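Local coordinates for protein histidine decarboxylase alpha chain (Lactobacillus sp. 30A, PDB 1IBV) that catalyses the decarboxylation of histidine to histamine as a pyruvoyl-dependent enzyme, its alpha chain carrying the pyruvoyl group, at residues L207-P210 with E211-E214. Numbering follows the deposited sequence.
Sequences LTMP and EWLE
Glu211 has CG anti to its carbonyl carbon (chi1 -65°) and runs extended from there, which carries its carboxylate back to Thr208. Thr208 in turn sets OG1 between its own backbone N and carbonyl carbon (chi1 58°), facing the first turn of helix 209-216. The two residues form a capping box, with Thr208 as N-cap. Thr208 N donates to Glu211 OE2 at 3.1 Å, meeting the oxygen from above the carboxylate plane. The return bond, Glu211 N to Thr208 OG1, is weak at 3.5 Å, and the placing of OG1 in the model is less sure. Regular helix bonding begins at once: Trp212 N reaches Thr208 O at 2.9 Å, and Leu213 N reaches Met209 O at 2.8 Å. Glu214 N continues the series on Pro210 O.

The apolar side chains gather on the buried side. Met209 and Trp212 lie side by side. The bent Met209 chain brings SD 3.8 Å from Trp212 CE3, an oblique Met-aromatic contact. The same SD touches Leu213 CD1 at 3.9 Å. Leu207 crosses the indole at about a right angle and puts CD1 at its edge, 4.0 Å from Trp212 CD1. Trp212 NE1 is hydrogen-bonded to Ser188 O, and its ring also meets Tyr52 and Tyr218. Met209 and Leu213 both rest on helix 43-53.

An alanine at Thr208 removes the hydroxyl and would probably leave Glu211 N without even its weak side-chain acceptor, breaking one half of the capping box. The same first turn thus has a polar, more exposed side, capped by Thr208 and Glu211, and a buried side where Met209, Trp212 and Leu213 pack. A carboxylate at this N-terminal end probably also gains from the helix dipole.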
# COMPACT_ATOMS: atom_id res chain seq x y z
N LEU B 207 26.84 -6.88 11.66
CA LEU B 207 27.79 -5.95 12.25
C LEU B 207 27.85 -6.07 13.76
O LEU B 207 26.81 -6.12 14.41
CB LEU B 207 27.42 -4.51 11.89
CG LEU B 207 27.70 -4.06 10.46
CD1 LEU B 207 27.22 -2.64 10.29
CD2 LEU B 207 29.18 -4.14 10.21
N THR B 208 29.05 -6.19 14.31
CA THR B 208 29.20 -6.24 15.75
C THR B 208 29.21 -4.78 16.20
O THR B 208 29.42 -3.89 15.37
CB THR B 208 30.51 -6.91 16.16
OG1 THR B 208 31.61 -6.21 15.58
CG2 THR B 208 30.54 -8.36 15.68
N MET B 209 29.02 -4.52 17.49
CA MET B 209 29.00 -3.15 17.97
C MET B 209 30.23 -2.34 17.56
O MET B 209 30.11 -1.27 16.97
CB MET B 209 28.78 -3.08 19.48
CG MET B 209 28.56 -1.67 19.99
SD MET B 209 27.20 -0.85 19.10
CE MET B 209 25.80 -1.21 20.13
N PRO B 210 31.44 -2.87 17.82
CA PRO B 210 32.65 -2.13 17.44
C PRO B 210 32.70 -1.86 15.94
O PRO B 210 33.02 -0.74 15.52
CB PRO B 210 33.77 -3.09 17.85
CG PRO B 210 33.17 -3.80 19.03
CD PRO B 210 31.79 -4.11 18.52
N GLU B 211 32.40 -2.88 15.14
CA GLU B 211 32.40 -2.77 13.68
C GLU B 211 31.48 -1.66 13.23
O GLU B 211 31.83 -0.86 12.34
CB GLU B 211 31.96 -4.08 13.03
CG GLU B 211 32.90 -5.25 13.26
CD GLU B 211 32.44 -6.52 12.57
OE1 GLU B 211 33.25 -7.46 12.45
OE2 GLU B 211 31.27 -6.59 12.14
N TRP B 212 30.30 -1.59 13.86
CA TRP B 212 29.30 -0.57 13.56
C TRP B 212 29.86 0.79 13.95
O TRP B 212 29.92 1.71 13.14
CB TRP B 212 28.02 -0.86 14.36
CG TRP B 212 26.91 0.10 14.07
CD1 TRP B 212 26.16 0.19 12.93
CD2 TRP B 212 26.42 1.13 14.94
NE1 TRP B 212 25.26 1.21 13.03
CE2 TRP B 212 25.40 1.81 14.25
CE3 TRP B 212 26.77 1.56 16.23
CZ2 TRP B 212 24.71 2.88 14.81
CZ3 TRP B 212 26.08 2.62 16.78
CH2 TRP B 212 25.06 3.27 16.07
N LEU B 213 30.35 0.88 15.19
CA LEU B 213 30.91 2.11 15.72
C LEU B 213 31.92 2.67 14.74
O LEU B 213 31.77 3.78 14.25
CB LEU B 213 31.57 1.85 17.06
CG LEU B 213 30.91 2.34 18.36
CD1 LEU B 213 29.40 2.31 18.29
CD2 LEU B 213 31.39 1.47 19.49
N GLU B 214 32.90 1.84 14.39
CA GLU B 214 33.95 2.24 13.47
C GLU B 214 33.42 2.61 12.09
O GLU B 214 33.79 3.63 11.54
CB GLU B 214 35.00 1.13 13.34
CG GLU B 214 36.25 1.52 12.56
CD GLU B 214 37.32 0.44 12.60
OE1 GLU B 214 37.00 -0.71 12.19
OE2 GLU B 214 38.47 0.74 13.03